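Diaminopimelate decarboxylase (Aquifex aeolicus, PDB 2P3E) probably catalyses the pyridoxal phosphate-dependent decarboxylation of meso-diaminopimelate to L-lysine, the last step of lysine biosynthesis by the diaminopimelate pathway. Local coordinates at residues B[288-293]-B[370-375]; B[6-11]-B[38-43]. One frame throughout, in Å; residues are numbered along the deposited sequence.

Contact 1 (B[288-293]-B[370-375]); sequences AGILIT and AVLSAG
Leu291 and Val371 face each other as an antiparallel hydrogen-bonded pair, Leu291 N giving to Val371 O at 2.9 Å and Val371 N to Leu291 O at 2.7 Å, both nearly straight. Their side chains share one face of the sheet and meet near the backbone, CB to CB at 4.0 Å. Ile292 and Ala370 form the next, non-hydrogen-bonded pair on the other face, where Ile292 folds back over its partner: with CG1 anti to the carbonyl carbon (chi1 -50°) and a second bend at chi2, its CD1 comes to 3.8 Å from Ala370 CB. Ile290 and Leu372 lie alongside each other, pointing the same way, with Ile290 CG2 at 3.8 Å from Leu372 CD2. Beyond the ladder the chain at 372-375 turns back toward Gly289 at the start of the strand. There Ala374 N gives a hydrogen bond to Gly289 O at 2.9 Å, from well above the carbonyl plane. The backbones close to a CA-CA distance of 3.7 Å between Gly289 and Gly375, an approach that leaves no room for a CB on either residue. Ala374, its CB 4.2 Å from Leu291 CB, continues the apolar face. The contact is thus a worked case of a beta ladder giving way to a tight loop, and that loop runs close to Arg318 and Arg282, which probably bind substrate; Ser373 OG is held by Asn287. The ladder belongs to the mixed sheet of the C-terminal beta domain, beside the pyridoxal-binding barrel. On its other edge strand 289-301 pairs with strand 36-40, while strand 328-330 flanks strand 368-371. Leu25 and Ala29 of helix 25-32 cover the Ile290 and Ile292 face, Leu316 packs on Leu291 and Val371, and helix 3-7 covers Leu372 through Leu4 and Tyr7.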
loop_
_atom_site.group_PDB
_atom_site.type_symbol
_atom_site.label_atom_id
_atom_site.label_comp_id
_atom_site.label_asym_id
_atom_site.label_seq_id
_atom_site.Cartn_x
_atom_site.Cartn_y
_atom_site.Cartn_z
ATOM N N ALA B 288 -3.957 3.402 20.146
ATOM C CA ALA B 288 -5.256 4.082 20.171
ATOM C C ALA B 288 -6.269 3.398 19.255
ATOM O O ALA B 288 -7.481 3.526 19.458
ATOM C CB ALA B 288 -5.086 5.542 19.728
ATOM N N GLY B 289 -5.764 2.704 18.232
ATOM C CA GLY B 289 -6.618 2.114 17.216
ATOM C C GLY B 289 -6.531 0.601 17.181
ATOM O O GLY B 289 -5.456 0.017 17.394
ATOM N N ILE B 290 -7.670 -0.032 16.914
ATOM C CA ILE B 290 -7.713 -1.474 16.732
ATOM C C ILE B 290 -8.494 -1.802 15.458
ATOM O O ILE B 290 -9.395 -1.045 15.055
ATOM C CB ILE B 290 -8.281 -2.234 17.966
ATOM C CG1 ILE B 290 -9.756 -1.950 18.179
ATOM C CG2 ILE B 290 -7.507 -1.904 19.255
ATOM C CD1 ILE B 290 -10.343 -2.860 19.217
ATOM N N LEU B 291 -8.128 -2.897 14.808
ATOM C CA LEU B 291 -8.780 -3.296 13.577
ATOM C C LEU B 291 -9.659 -4.514 13.852
ATOM O O LEU B 291 -9.168 -5.548 14.327
ATOM C CB LEU B 291 -7.755 -3.599 12.481
ATOM C CG LEU B 291 -8.258 -4.148 11.128
ATOM C CD1 LEU B 291 -9.215 -3.169 10.449
ATOM C CD2 LEU B 291 -7.051 -4.451 10.215
ATOM N N ILE B 292 -10.952 -4.382 13.554
ATOM C CA ILE B 292 -11.904 -5.479 13.737
ATOM C C ILE B 292 -12.154 -6.142 12.405
ATOM O O ILE B 292 -12.401 -5.469 11.392
ATOM C CB ILE B 292 -13.281 -5.020 14.318
ATOM C CG1 ILE B 292 -13.102 -4.137 15.570
ATOM C CG2 ILE B 292 -14.201 -6.246 14.604
ATOM C CD1 ILE B 292 -12.224 -4.748 16.695
ATOM N N THR B 293 -12.087 -7.469 12.412
ATOM C CA THR B 293 -12.261 -8.234 11.195
ATOM C C THR B 293 -13.131 -9.460 11.468
ATOM O O THR B 293 -13.116 -9.989 12.563
ATOM C CB THR B 293 -10.878 -8.620 10.563
ATOM O OG1 THR B 293 -11.083 -9.326 9.341
ATOM C CG2 THR B 293 -10.017 -9.477 11.512
ATOM N N ALA B 370 -10.078 -8.933 16.996
ATOM C CA ALA B 370 -9.480 -7.618 17.180
ATOM C C ALA B 370 -7.970 -7.673 16.982
ATOM O O ALA B 370 -7.271 -8.424 17.668
ATOM C CB ALA B 370 -9.818 -7.052 18.567
ATOM N N VAL B 371 -7.485 -6.884 16.025
ATOM C CA VAL B 371 -6.056 -6.736 15.754
ATOM C C VAL B 371 -5.593 -5.468 16.476
ATOM O O VAL B 371 -6.049 -4.358 16.164
ATOM C CB VAL B 371 -5.748 -6.634 14.217
ATOM C CG1 VAL B 371 -4.236 -6.552 13.955
ATOM C CG2 VAL B 371 -6.376 -7.825 13.447
ATOM N N LEU B 372 -4.699 -5.627 17.456
ATOM C CA LEU B 372 -4.336 -4.485 18.311
ATOM C C LEU B 372 -3.242 -3.635 17.675
ATOM O O LEU B 372 -2.631 -4.057 16.688
ATOM C CB LEU B 372 -3.902 -4.957 19.710
ATOM C CG LEU B 372 -4.890 -5.826 20.503
ATOM C CD1 LEU B 372 -4.331 -6.048 21.912
ATOM C CD2 LEU B 372 -6.299 -5.215 20.543
ATOM N N SER B 373 -3.025 -2.433 18.230
ATOM C CA SER B 373 -1.861 -1.604 17.882
ATOM C C SER B 373 -1.900 -1.173 16.415
ATOM O O SER B 373 -0.870 -1.061 15.751
ATOM C CB SER B 373 -0.548 -2.367 18.174
ATOM O OG SER B 373 -0.623 -3.103 19.393
ATOM N N ALA B 374 -3.108 -0.881 15.937
ATOM C CA ALA B 374 -3.322 -0.620 14.518
ATOM C C ALA B 374 -3.631 0.841 14.180
ATOM O O ALA B 374 -3.998 1.146 13.040
ATOM C CB ALA B 374 -4.394 -1.555 13.968
ATOM N N GLY B 375 -3.430 1.733 15.149
ATOM C CA GLY B 375 -3.820 3.147 15.018
ATOM C C GLY B 375 -2.818 4.020 14.273
ATOM O O GLY B 375 -3.147 5.128 13.817
#

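Contact 2 (B[6-11]-B[38-43])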
loop_
_atom_site.group_PDB
_atom_site.type_symbol
_atom_site.label_atom_id
_atom_site.label_comp_id
_atom_site.label_asym_id
_atom_site.label_seq_id
_atom_site.Cartn_x
_atom_site.Cartn_y
_atom_site.Cartn_z
ATOM N N GLU B 6 -2.440 -3.303 29.305
ATOM C CA GLU B 6 -1.086 -2.869 28.976
ATOM C C GLU B 6 -1.027 -2.293 27.568
ATOM O O GLU B 6 -0.251 -1.376 27.308
ATOM C CB GLU B 6 -0.081 -4.012 29.102
ATOM C CG GLU B 6 0.165 -4.464 30.554
ATOM C CD GLU B 6 1.090 -5.657 30.637
ATOM O OE1 GLU B 6 1.431 -6.260 29.599
ATOM O OE2 GLU B 6 1.478 -6.007 31.767
ATOM N N TYR B 7 -1.842 -2.842 26.667
ATOM C CA TYR B 7 -1.974 -2.287 25.320
ATOM C C TYR B 7 -2.751 -0.984 25.350
ATOM O O TYR B 7 -2.284 0.050 24.855
ATOM C CB TYR B 7 -2.638 -3.304 24.381
ATOM C CG TYR B 7 -1.715 -4.408 23.955
ATOM C CD1 TYR B 7 -0.773 -4.197 22.955
ATOM C CD2 TYR B 7 -1.778 -5.675 24.555
ATOM C CE1 TYR B 7 0.099 -5.185 22.570
ATOM C CE2 TYR B 7 -0.915 -6.686 24.172
ATOM C CZ TYR B 7 0.017 -6.438 23.163
ATOM O OH TYR B 7 0.873 -7.413 22.742
ATOM N N ASN B 8 -3.933 -1.027 25.968
ATOM C CA ASN B 8 -4.831 0.117 26.017
ATOM C C ASN B 8 -5.736 -0.054 27.244
ATOM O O ASN B 8 -6.511 -1.014 27.309
ATOM C CB ASN B 8 -5.663 0.213 24.721
ATOM C CG ASN B 8 -6.494 1.490 24.630
ATOM O OD1 ASN B 8 -7.074 1.944 25.622
ATOM N ND2 ASN B 8 -6.562 2.081 23.423
ATOM N N PRO B 9 -5.627 0.860 28.221
ATOM C CA PRO B 9 -6.374 0.623 29.466
ATOM C C PRO B 9 -7.880 0.834 29.319
ATOM O O PRO B 9 -8.624 0.567 30.266
ATOM C CB PRO B 9 -5.762 1.639 30.436
ATOM C CG PRO B 9 -5.280 2.729 29.586
ATOM C CD PRO B 9 -4.846 2.105 28.282
ATOM N N TYR B 10 -8.324 1.278 28.139
ATOM C CA TYR B 10 -9.758 1.384 27.840
ATOM C C TYR B 10 -10.342 0.107 27.231
ATOM O O TYR B 10 -11.540 0.037 26.990
ATOM C CB TYR B 10 -10.048 2.607 26.969
ATOM C CG TYR B 10 -9.772 3.888 27.706
ATOM C CD1 TYR B 10 -10.723 4.399 28.602
ATOM C CD2 TYR B 10 -8.564 4.570 27.549
ATOM C CE1 TYR B 10 -10.491 5.543 29.306
ATOM C CE2 TYR B 10 -8.317 5.742 28.259
ATOM C CZ TYR B 10 -9.301 6.217 29.136
ATOM O OH TYR B 10 -9.124 7.367 29.865
ATOM N N LEU B 11 -9.486 -0.895 27.022
ATOM C CA LEU B 11 -9.910 -2.202 26.550
ATOM C C LEU B 11 -10.195 -3.127 27.727
ATOM O O LEU B 11 -9.409 -3.209 28.676
ATOM C CB LEU B 11 -8.826 -2.861 25.690
ATOM C CG LEU B 11 -8.665 -2.541 24.204
ATOM C CD1 LEU B 11 -7.354 -3.148 23.708
ATOM C CD2 LEU B 11 -9.845 -3.092 23.407
ATOM N N VAL B 38 -11.292 1.065 14.767
ATOM C CA VAL B 38 -11.935 1.662 15.942
ATOM C C VAL B 38 -10.878 2.371 16.777
ATOM O O VAL B 38 -9.859 1.767 17.099
ATOM C CB VAL B 38 -12.650 0.572 16.799
ATOM C CG1 VAL B 38 -13.355 1.214 18.019
ATOM C CG2 VAL B 38 -13.663 -0.218 15.949
ATOM N N TYR B 39 -11.123 3.648 17.112
ATOM C CA TYR B 39 -10.186 4.443 17.869
ATOM C C TYR B 39 -10.760 4.873 19.226
ATOM O O TYR B 39 -11.959 5.163 19.339
ATOM C CB TYR B 39 -9.779 5.698 17.076
ATOM C CG TYR B 39 -9.143 5.406 15.732
ATOM C CD1 TYR B 39 -7.769 5.201 15.615
ATOM C CD2 TYR B 39 -9.923 5.309 14.580
ATOM C CE1 TYR B 39 -7.184 4.926 14.360
ATOM C CE2 TYR B 39 -9.343 5.056 13.324
ATOM C CZ TYR B 39 -7.995 4.858 13.228
ATOM O OH TYR B 39 -7.475 4.609 11.974
ATOM N N SER B 40 -9.884 4.939 20.227
ATOM C CA SER B 40 -10.223 5.462 21.559
ATOM C C SER B 40 -9.844 6.930 21.653
ATOM O O SER B 40 -8.664 7.291 21.621
ATOM C CB SER B 40 -9.511 4.652 22.655
ATOM O OG SER B 40 -9.488 5.363 23.901
ATOM N N SER B 41 -10.860 7.781 21.808
ATOM C CA SER B 41 -10.649 9.205 21.957
ATOM C C SER B 41 -9.798 9.526 23.192
ATOM O O SER B 41 -8.833 10.307 23.108
ATOM C CB SER B 41 -12.005 9.926 22.037
ATOM O OG SER B 41 -11.830 11.322 22.086
ATOM N N ASN B 42 -10.144 8.919 24.330
ATOM C CA ASN B 42 -9.455 9.234 25.579
ATOM C C ASN B 42 -8.034 8.705 25.624
ATOM O O ASN B 42 -7.182 9.299 26.286
ATOM C CB ASN B 42 -10.257 8.787 26.808
ATOM C CG ASN B 42 -11.361 9.761 27.145
ATOM O OD1 ASN B 42 -11.098 10.926 27.452
ATOM N ND2 ASN B 42 -12.617 9.306 27.034
ATOM N N PHE B 43 -7.775 7.592 24.935
ATOM C CA PHE B 43 -6.389 7.125 24.792
ATOM C C PHE B 43 -5.521 8.154 24.075
ATOM O O PHE B 43 -4.415 8.474 24.545
ATOM C CB PHE B 43 -6.298 5.766 24.080
ATOM C CG PHE B 43 -4.901 5.173 24.066
ATOM C CD1 PHE B 43 -4.471 4.343 25.103
ATOM C CD2 PHE B 43 -4.008 5.461 23.029
ATOM C CE1 PHE B 43 -3.189 3.798 25.100
ATOM C CE2 PHE B 43 -2.722 4.901 23.007
ATOM C CZ PHE B 43 -2.318 4.068 24.054
#
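The Asn8 amide lies obliquely against the Phe43 ring, their planes 35° apart, with ND2 and CG of Asn8 each 3.5 Å from Phe43 CD1. Pro9 adds an apolar touch at the ring edge, its CD in the ring plane and 3.9 Å from Phe43 CD1. Tyr10 has an equal or greater share, reaching across the start of helix 41-54 with its ring carbon CZ 3.6 Å from Asn42 CB and its CD2 3.8 Å from Ser40 OG.

No hydrogen bond crosses between the two segments; within them, Asn8 OD1 accepts from Tyr10 N at 2.9 Å, an Asx turn inside the type I turn from Asn8 to Leu11, while Ser40 OG, at the N-cap, accepts from Phe43 N at 3.0 Å and is also hydrogen-bonded to Glu21. Asn8 CG sits anti to the backbone N (chi1 -173°), which carries the amide toward Phe43 and lets ND2 give to Asn287 O. With an alanine here, Tyr10 N and Asn287 O would probably be left without their side-chain partner, and a gap is likely to open beside the Phe43 ring.

Turn and helix cap therefore meet by van der Waals packing, the already-bonded Asn8 amide and Ser40 hydroxyl pressed against aromatic rings.

From the N terminus, helix 3-7 leads into the turn of contact 2, which closes a short loop when strand 36-40 runs into helix 41-54. Contact 1 opens only much later, after the pyridoxal-binding barrel has been traversed, and closes a second loop from strand 289-301 to strand 368-371. The two are in series and neither nest nor cross. They nevertheless touch: strands 36-40 and 289-301 are neighbours in the mixed sheet, with Ile290 N 2.8 Å from Val38 O, and Ala288 packs on the Phe43 ring. Together they tie the N-terminal segment and helix 41-54, which leads into barrel strand 59-63, to the C-terminal beta domain.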